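Local coordinates for CrataBL (Crataeva tapia, PDB 4IHZ), which inhibits trypsin and probably, more strongly, factor Xa, and is probably also a lectin that binds glucose and N-acetylglucosamine, at residues A[104-116]-A[123-135]. Residues are numbered along the deposited sequence; the frame is centred on the assembly and turned at random.
With SO4 (sulfate ion), chain D.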
ATOM      1  N   THR A 104      -6.645   3.859   0.283  1.00 20.49           N
ATOM      2  CA  THR A 104      -6.791   3.160   1.568  1.00 22.50           C
ATOM      3  C   THR A 104      -8.150   2.455   1.536  1.00 21.56           C
ATOM      4  O   THR A 104      -9.143   3.074   1.123  1.00 22.23           O
ATOM      5  CB  THR A 104      -6.677   4.179   2.731  1.00 23.70           C
ATOM      6  OG1 THR A 104      -5.372   4.764   2.706  1.00 24.90           O
ATOM      7  CG2 THR A 104      -6.827   3.483   4.083  1.00 25.45           C
ATOM      8  N   PHE A 105      -8.211   1.173   1.913  1.00 22.28           N
ATOM      9  CA  PHE A 105      -9.502   0.466   1.916  1.00 22.03           C
ATOM     10  C   PHE A 105     -10.529   1.204   2.794  1.00 23.36           C
ATOM     11  O   PHE A 105     -10.227   1.628   3.926  1.00 23.59           O
ATOM     12  CB  PHE A 105      -9.385  -0.959   2.474  1.00 22.63           C
ATOM     13  CG  PHE A 105      -8.920  -2.006   1.483  1.00 22.12           C
ATOM     14  CD1 PHE A 105      -9.456  -2.092   0.203  1.00 22.67           C
ATOM     15  CD2 PHE A 105      -8.001  -2.971   1.896  1.00 22.45           C
ATOM     16  CE1 PHE A 105      -9.018  -3.109  -0.675  1.00 22.59           C
ATOM     17  CE2 PHE A 105      -7.548  -3.979   1.048  1.00 24.37           C
ATOM     18  CZ  PHE A 105      -8.068  -4.060  -0.247  1.00 21.26           C
ATOM     19  N   ARG A 106     -11.729   1.356   2.245  1.00 23.57           N
ATOM     20  CA  ARG A 106     -12.900   1.871   2.957  1.00 25.84           C
ATOM     21  C   ARG A 106     -12.774   3.339   3.337  1.00 25.68           C
ATOM     22  O   ARG A 106     -13.600   3.854   4.102  1.00 28.09           O
ATOM     23  CB  ARG A 106     -13.273   0.994   4.165  1.00 26.69           C
ATOM     24  CG  ARG A 106     -13.691  -0.427   3.827  1.00 29.66           C
ATOM     25  CD  ARG A 106     -13.919  -1.292   5.079  1.00 35.58           C
ATOM     26  NE  ARG A 106     -12.652  -1.546   5.759  1.00 42.37           N
ATOM     27  CZ  ARG A 106     -11.752  -2.460   5.378  1.00 45.27           C
ATOM     28  NH1 ARG A 106     -11.966  -3.242   4.318  1.00 46.85           N
ATOM     29  NH2 ARG A 106     -10.629  -2.596   6.066  1.00 46.80           N
ATOM     30  N   SER A 107     -11.768   4.025   2.791  1.00 24.91           N
ATOM     31  CA  SER A 107     -11.605   5.454   3.016  1.00 25.64           C
ATOM     32  C   SER A 107     -12.605   6.259   2.186  1.00 25.95           C
ATOM     33  O   SER A 107     -13.201   5.770   1.192  1.00 24.57           O
ATOM     34  CB  SER A 107     -10.162   5.915   2.766  1.00 25.28           C
ATOM     35  OG  SER A 107      -9.930   6.030   1.386  1.00 29.25           O
ATOM     36  N   LEU A 108     -12.824   7.497   2.604  1.00 26.37           N
ATOM     37  CA  LEU A 108     -13.795   8.352   1.899  1.00 27.59           C
ATOM     38  C   LEU A 108     -13.551   8.482   0.416  1.00 26.82           C
ATOM     39  O   LEU A 108     -14.511   8.640  -0.346  1.00 26.86           O
ATOM     40  CB  LEU A 108     -13.823   9.763   2.494  1.00 29.69           C
ATOM     41  CG  LEU A 108     -14.557   9.947   3.802  1.00 32.04           C
ATOM     42  CD1 LEU A 108     -14.665  11.447   3.993  1.00 36.35           C
ATOM     43  CD2 LEU A 108     -15.933   9.284   3.725  1.00 33.74           C
ATOM     44  N   GLY A 109     -12.270   8.434   0.018  1.00 25.05           N
ATOM     45  CA  GLY A 109     -11.884   8.710  -1.351  1.00 24.37           C
ATOM     46  C   GLY A 109     -11.738   7.435  -2.167  1.00 22.23           C
ATOM     47  O   GLY A 109     -11.399   7.514  -3.333  1.00 23.22           O
ATOM     48  N   SER A 110     -12.065   6.284  -1.567  1.00 21.99           N
ATOM     49  CA  SER A 110     -11.772   4.943  -2.131  1.00 21.03           C
ATOM     50  C   SER A 110     -12.894   4.336  -2.965  1.00 19.65           C
ATOM     51  O   SER A 110     -12.731   3.259  -3.536  1.00 19.56           O
ATOM     52  CB  SER A 110     -11.515   3.919  -0.982  1.00 22.25           C
ATOM     53  OG  SER A 110     -12.721   3.612  -0.229  1.00 23.14           O
ATOM     54  N   TRP A 111     -14.062   4.971  -2.967  1.00 20.55           N
ATOM     55  CA  TRP A 111     -15.249   4.300  -3.467  1.00 19.69           C
ATOM     56  C   TRP A 111     -15.497   4.494  -4.954  1.00 20.08           C
ATOM     57  O   TRP A 111     -15.609   5.635  -5.464  1.00 20.47           O
ATOM     58  CB  TRP A 111     -16.482   4.761  -2.670  1.00 21.13           C
ATOM     59  CG  TRP A 111     -16.369   4.408  -1.192  1.00 20.62           C
ATOM     60  CD1 TRP A 111     -16.259   5.282  -0.142  1.00 21.80           C
ATOM     61  CD2 TRP A 111     -16.324   3.087  -0.619  1.00 20.98           C
ATOM     62  NE1 TRP A 111     -16.171   4.595   1.050  1.00 22.90           N
ATOM     63  CE2 TRP A 111     -16.211   3.251   0.797  1.00 22.79           C
ATOM     64  CE3 TRP A 111     -16.373   1.786  -1.150  1.00 22.56           C
ATOM     65  CZ2 TRP A 111     -16.157   2.161   1.683  1.00 25.22           C
ATOM     66  CZ3 TRP A 111     -16.312   0.694  -0.263  1.00 24.25           C
ATOM     67  CH2 TRP A 111     -16.199   0.894   1.141  1.00 25.32           C
ATOM     68  N   PHE A 112     -15.592   3.363  -5.636  1.00 20.04           N
ATOM     69  CA  PHE A 112     -16.019   3.340  -7.044  1.00 19.24           C
ATOM     70  C   PHE A 112     -17.286   2.513  -7.139  1.00 20.16           C
ATOM     71  O   PHE A 112     -17.669   1.825  -6.180  1.00 19.95           O
ATOM     72  CB  PHE A 112     -14.924   2.676  -7.896  1.00 18.83           C
ATOM     73  CG  PHE A 112     -13.638   3.447  -7.944  1.00 19.81           C
ATOM     74  CD1 PHE A 112     -13.347   4.252  -9.049  1.00 18.29           C
ATOM     75  CD2 PHE A 112     -12.690   3.351  -6.893  1.00 19.82           C
ATOM     76  CE1 PHE A 112     -12.166   4.959  -9.124  1.00 18.36           C
ATOM     77  CE2 PHE A 112     -11.496   4.060  -6.945  1.00 18.47           C
ATOM     78  CZ  PHE A 112     -11.208   4.846  -8.057  1.00 15.38           C
ATOM     79  N   ARG A 113     -17.931   2.543  -8.303  1.00 19.57           N
ATOM     80  CA  ARG A 113     -18.999   1.601  -8.575  1.00 19.96           C
ATOM     81  C   ARG A 113     -18.873   1.125 -10.003  1.00 19.74           C
ATOM     82  O   ARG A 113     -18.306   1.822 -10.842  1.00 19.53           O
ATOM     83  CB  ARG A 113     -20.400   2.252  -8.414  1.00 20.23           C
ATOM     84  CG  ARG A 113     -20.616   2.796  -7.014  1.00 22.23           C
ATOM     85  CD  ARG A 113     -21.958   3.508  -6.907  1.00 23.16           C
ATOM     86  NE  ARG A 113     -22.045   4.050  -5.556  1.00 26.19           N
ATOM     87  CZ  ARG A 113     -23.145   4.557  -5.018  1.00 29.51           C
ATOM     88  NH1 ARG A 113     -24.275   4.600  -5.723  1.00 29.29           N
ATOM     89  NH2 ARG A 113     -23.099   5.016  -3.778  1.00 30.53           N
ATOM     90  N   ILE A 114     -19.433  -0.054 -10.259  1.00 20.78           N
ATOM     91  CA  ILE A 114     -19.590  -0.579 -11.623  1.00 19.86           C
ATOM     92  C   ILE A 114     -21.060  -0.341 -11.993  1.00 21.15           C
ATOM     93  O   ILE A 114     -21.960  -0.767 -11.261  1.00 22.93           O
ATOM     94  CB  ILE A 114     -19.288  -2.075 -11.692  1.00 19.64           C
ATOM     95  CG1 ILE A 114     -17.820  -2.324 -11.314  1.00 19.06           C
ATOM     96  CG2 ILE A 114     -19.570  -2.616 -13.116  1.00 20.70           C
ATOM     97  CD1 ILE A 114     -17.450  -3.829 -11.156  1.00 21.69           C
ATOM     98  N   GLU A 115     -21.286   0.371 -13.089  1.00 20.54           N
ATOM     99  CA  GLU A 115     -22.676   0.640 -13.537  1.00 21.37           C
ATOM    100  C   GLU A 115     -22.881   0.145 -14.928  1.00 22.01           C
ATOM    101  O   GLU A 115     -21.951   0.157 -15.732  1.00 22.20           O
ATOM    102  CB  GLU A 115     -23.012   2.128 -13.460  1.00 22.43           C
ATOM    103  CG  GLU A 115     -22.994   2.648 -12.012  1.00 23.87           C
ATOM    104  CD  GLU A 115     -23.251   4.130 -11.858  1.00 27.95           C
ATOM    105  OE1 GLU A 115     -23.421   4.849 -12.873  1.00 31.22           O
ATOM    106  OE2 GLU A 115     -23.254   4.591 -10.684  1.00 30.31           O
ATOM    107  N   ARG A 116     -24.114  -0.268 -15.250  1.00 22.16           N
ATOM    108  CA  ARG A 116     -24.378  -0.611 -16.650  1.00 23.34           C
ATOM    109  C   ARG A 116     -24.325   0.628 -17.538  1.00 23.39           C
ATOM    110  O   ARG A 116     -24.710   1.719 -17.133  1.00 24.10           O
ATOM    111  CB  ARG A 116     -25.723  -1.301 -16.830  1.00 23.68           C
ATOM    112  CG  ARG A 116     -25.774  -2.642 -16.132  1.00 24.91           C
ATOM    113  CD  ARG A 116     -26.956  -3.447 -16.611  1.00 26.63           C
ATOM    114  NE  ARG A 116     -26.901  -4.810 -16.057  1.00 27.57           N
ATOM    115  CZ  ARG A 116     -26.128  -5.788 -16.541  1.00 27.81           C
ATOM    116  NH1 ARG A 116     -25.333  -5.590 -17.586  1.00 26.93           N
ATOM    117  NH2 ARG A 116     -26.137  -6.973 -15.942  1.00 30.62           N
ATOM    118  N   LEU A 123     -17.071   2.322 -15.175  1.00 20.36           N
ATOM    119  CA  LEU A 123     -16.641   2.617 -13.807  1.00 19.14           C
ATOM    120  C   LEU A 123     -16.984   4.054 -13.480  1.00 18.92           C
ATOM    121  O   LEU A 123     -16.895   4.959 -14.339  1.00 19.93           O
ATOM    122  CB  LEU A 123     -15.117   2.427 -13.668  1.00 19.48           C
ATOM    123  CG  LEU A 123     -14.590   1.022 -13.888  1.00 21.24           C
ATOM    124  CD1 LEU A 123     -13.049   1.099 -13.652  1.00 25.53           C
ATOM    125  CD2 LEU A 123     -15.227   0.059 -12.930  1.00 26.67           C
ATOM    126  N   VAL A 124     -17.395   4.279 -12.227  1.00 18.39           N
ATOM    127  CA  VAL A 124     -17.631   5.635 -11.745  1.00 19.67           C
ATOM    128  C   VAL A 124     -16.884   5.764 -10.423  1.00 19.07           C
ATOM    129  O   VAL A 124     -16.635   4.763  -9.735  1.00 18.37           O
ATOM    130  CB  VAL A 124     -19.161   5.943 -11.565  1.00 20.80           C
ATOM    131  CG1 VAL A 124     -19.905   5.667 -12.877  1.00 22.27           C
ATOM    132  CG2 VAL A 124     -19.722   5.126 -10.410  1.00 21.34           C
ATOM    133  N   HIS A 125     -16.526   6.982 -10.064  1.00 20.41           N
ATOM    134  CA  HIS A 125     -15.928   7.194  -8.745  1.00 20.06           C
ATOM    135  C   HIS A 125     -16.917   8.049  -7.968  1.00 21.59           C
ATOM    136  O   HIS A 125     -17.487   8.976  -8.526  1.00 22.15           O
ATOM    137  CB  HIS A 125     -14.592   7.911  -8.858  1.00 19.95           C
ATOM    138  CG  HIS A 125     -13.961   8.168  -7.528  1.00 21.33           C
ATOM    139  ND1 HIS A 125     -13.959   9.414  -6.936  1.00 24.23           N
ATOM    140  CD2 HIS A 125     -13.363   7.328  -6.650  1.00 19.91           C
ATOM    141  CE1 HIS A 125     -13.360   9.338  -5.759  1.00 21.59           C
ATOM    142  NE2 HIS A 125     -13.014   8.077  -5.550  1.00 21.65           N
ATOM    143  N   CYS A 126     -17.078   7.750  -6.683  1.00 23.00           N
ATOM    144  CA  CYS A 126     -18.152   8.372  -5.903  1.00 25.73           C
ATOM    145  C   CYS A 126     -17.515   9.056  -4.732  1.00 26.09           C
ATOM    146  O   CYS A 126     -17.169   8.410  -3.751  1.00 25.24           O
ATOM    147  CB  CYS A 126     -19.145   7.319  -5.420  1.00 26.67           C
ATOM    148  SG  CYS A 126     -19.891   6.387  -6.788  1.00 31.76           S
ATOM    149  N   PRO A 127     -17.341  10.379  -4.840  1.00 26.66           N
ATOM    150  CA  PRO A 127     -16.807  11.107  -3.711  1.00 27.84           C
ATOM    151  C   PRO A 127     -17.614  10.777  -2.432  1.00 29.15           C
ATOM    152  O   PRO A 127     -18.856  10.779  -2.440  1.00 29.11           O
ATOM    153  CB  PRO A 127     -16.909  12.561  -4.167  1.00 28.91           C
ATOM    154  CG  PRO A 127     -16.942  12.470  -5.672  1.00 28.20           C
ATOM    155  CD  PRO A 127     -17.777  11.281  -5.921  1.00 28.14           C
ATOM    156  N   ARG A 128     -16.884  10.434  -1.378  1.00 29.31           N
ATOM    157  CA  ARG A 128     -17.449  10.041  -0.082  1.00 31.15           C
ATOM    158  C   ARG A 128     -18.367   8.804  -0.081  1.00 31.52           C
ATOM    159  O   ARG A 128     -19.116   8.574   0.878  1.00 33.78           O
ATOM    160  CB  ARG A 128     -18.147  11.243   0.538  1.00 32.35           C
ATOM    161  CG  ARG A 128     -17.258  12.480   0.517  1.00 33.19           C
ATOM    162  CD  ARG A 128     -17.977  13.630   1.184  1.00 40.44           C
ATOM    163  NE  ARG A 128     -17.430  14.912   0.758  1.00 45.43           N
ATOM    164  CZ  ARG A 128     -17.829  15.577  -0.325  1.00 47.77           C
ATOM    165  NH1 ARG A 128     -18.792  15.095  -1.114  1.00 47.77           N
ATOM    166  NH2 ARG A 128     -17.269  16.746  -0.607  1.00 50.08           N
ATOM    167  N   GLY A 129     -18.297   8.000  -1.127  1.00 29.98           N
ATOM    168  CA  GLY A 129     -19.143   6.815  -1.243  1.00 29.63           C
ATOM    169  C   GLY A 129     -20.611   7.166  -1.443  1.00 30.53           C
ATOM    170  O   GLY A 129     -21.496   6.385  -1.102  1.00 30.91           O
ATOM    171  N   SER A 130     -20.858   8.348  -1.990  1.00 29.52           N
ATOM    172  CA  SER A 130     -22.213   8.786  -2.223  1.00 31.13           C
ATOM    173  C   SER A 130     -22.386   9.304  -3.636  1.00 30.54           C
ATOM    174  O   SER A 130     -21.424   9.656  -4.335  1.00 29.77           O
ATOM    175  CB  SER A 130     -22.607   9.851  -1.183  1.00 32.17           C
ATOM    176  OG  SER A 130     -23.803  10.490  -1.534  1.00 38.34           O
ATOM    177  N   THR A 131     -23.638   9.307  -4.085  1.00 31.43           N
ATOM    178  CA  THR A 131     -23.950   9.881  -5.356  1.00 31.68           C
ATOM    179  C   THR A 131     -24.038  11.400  -5.196  1.00 33.27           C
ATOM    180  O   THR A 131     -24.231  11.899  -4.072  1.00 33.66           O
ATOM    181  CB  THR A 131     -25.262   9.285  -5.902  1.00 32.54           C
ATOM    182  OG1 THR A 131     -26.271   9.367  -4.893  1.00 36.00           O
ATOM    183  CG2 THR A 131     -25.063   7.815  -6.205  1.00 30.64           C
ATOM    184  N   PRO A 132     -23.905  12.150  -6.300  1.00 32.33           N
ATOM    185  CA  PRO A 132     -23.640  11.721  -7.680  1.00 31.78           C
ATOM    186  C   PRO A 132     -22.210  11.260  -7.797  1.00 30.11           C
ATOM    187  O   PRO A 132     -21.346  11.696  -7.041  1.00 30.96           O
ATOM    188  CB  PRO A 132     -23.774  13.016  -8.487  1.00 32.50           C
ATOM    189  CG  PRO A 132     -24.551  13.929  -7.613  1.00 34.49           C
ATOM    190  CD  PRO A 132     -24.118  13.604  -6.222  1.00 34.73           C
ATOM    191  N   CYS A 133     -21.977  10.394  -8.766  1.00 28.14           N
ATOM    192  CA  CYS A 133     -20.644   9.874  -8.987  1.00 26.63           C
ATOM    193  C   CYS A 133     -20.138  10.462 -10.304  1.00 26.11           C
ATOM    194  O   CYS A 133     -20.915  10.965 -11.110  1.00 27.26           O
ATOM    195  CB  CYS A 133     -20.694   8.348  -9.050  1.00 26.07           C
ATOM    196  SG  CYS A 133     -21.413   7.536  -7.601  1.00 30.28           S
ATOM    197  N   ARG A 134     -18.829  10.379 -10.539  1.00 25.34           N
ATOM    198  CA  ARG A 134     -18.257  10.866 -11.776  1.00 24.19           C
ATOM    199  C   ARG A 134     -17.831   9.694 -12.638  1.00 23.46           C
ATOM    200  O   ARG A 134     -17.142   8.800 -12.168  1.00 22.60           O
ATOM    201  CB  ARG A 134     -17.028  11.730 -11.485  1.00 25.06           C
ATOM    202  CG  ARG A 134     -17.385  13.127 -10.974  1.00 27.84           C
ATOM    203  CD  ARG A 134     -16.168  13.981 -10.799  1.00 29.57           C
ATOM    204  NE  ARG A 134     -16.528  15.256 -10.165  1.00 33.28           N
ATOM    205  CZ  ARG A 134     -16.222  15.610  -8.915  1.00 33.96           C
ATOM    206  NH1 ARG A 134     -15.523  14.816  -8.106  1.00 31.71           N
ATOM    207  NH2 ARG A 134     -16.639  16.801  -8.471  1.00 35.73           N
ATOM    208  N   ASP A 135     -18.206   9.719 -13.905  1.00 23.26           N
ATOM    209  CA  ASP A 135     -17.849   8.633 -14.825  1.00 22.68           C
ATOM    210  C   ASP A 135     -16.339   8.632 -15.055  1.00 21.71           C
ATOM    211  O   ASP A 135     -15.720   9.667 -15.252  1.00 21.98           O
ATOM    212  CB  ASP A 135     -18.569   8.814 -16.176  1.00 24.98           C
ATOM    213  CG  ASP A 135     -20.083   8.537 -16.103  1.00 27.72           C
ATOM    214  OD1 ASP A 135     -20.609   8.073 -15.075  1.00 31.28           O
ATOM    215  OD2 ASP A 135     -20.760   8.798 -17.108  1.00 35.41           O
TER
HETATM  216  S   SO4 D 201     -20.457  18.292  -2.946  1.00 82.69           S
HETATM  217  O1  SO4 D 201     -19.470  19.314  -2.611  1.00 83.08           O
HETATM  218  O2  SO4 D 201     -21.500  18.299  -1.929  1.00 82.68           O
HETATM  219  O3  SO4 D 201     -21.049  18.559  -4.260  1.00 82.21           O
HETATM  220  O4  SO4 D 201     -19.794  16.984  -2.967  1.00 81.48           O
HETATM  221  O   HOH W   1     -14.656   7.879  -2.862  1.00 23.42           O
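His125 presents the edge of its imidazole to the face of Phe112 in a T-shaped stack, with CD2 about 3.6 Å from Phe112 CZ and the planes at 65°. Its CG stands opposite the backbone N (chi1 179°), which carries the ring back past Phe112 toward the turn Ser107–Ser110, where NE2 donates to Gly109 O at 2.8 Å; Gly109 O lies near the plane of the imidazole, whereas NE2 stands above the plane of the Gly109 carbonyl. Around these buried rings the packing is tight. Cys126 N binds Trp111 O, Arg113 and Val124 exchange two backbone bonds, and Gly129 CA packs against the indole, 3.4 Å from Trp111 CD1. A water ties Leu108 O, Trp111 N and Cys126 O together.

On the sheet face shared by Arg113 and Val124 the packing loosens toward solvent. The extended arginine runs beside the Cys126–Cys133 disulfide: NE lies 3.4 Å from Cys126 SG, Cys133 SG sits over one guanidinium face, offset toward its rim, and Thr131 CG2 approaches NH1. NH2 also reaches Gly129 O in a weak bond; Asn68 accepts from NE and also donates to Gly129 O. At another margin, beside Leu108, the exposed Arg128 donates from NH1 to a sulfate, probably from the crystallisation liquor.

Within the beta-trefoil, the contact builds the antiparallel hairpin 112-117/120-125: strand 134-139 continues the sheet beyond 120-125, and strand 69-72 packs against Phe112.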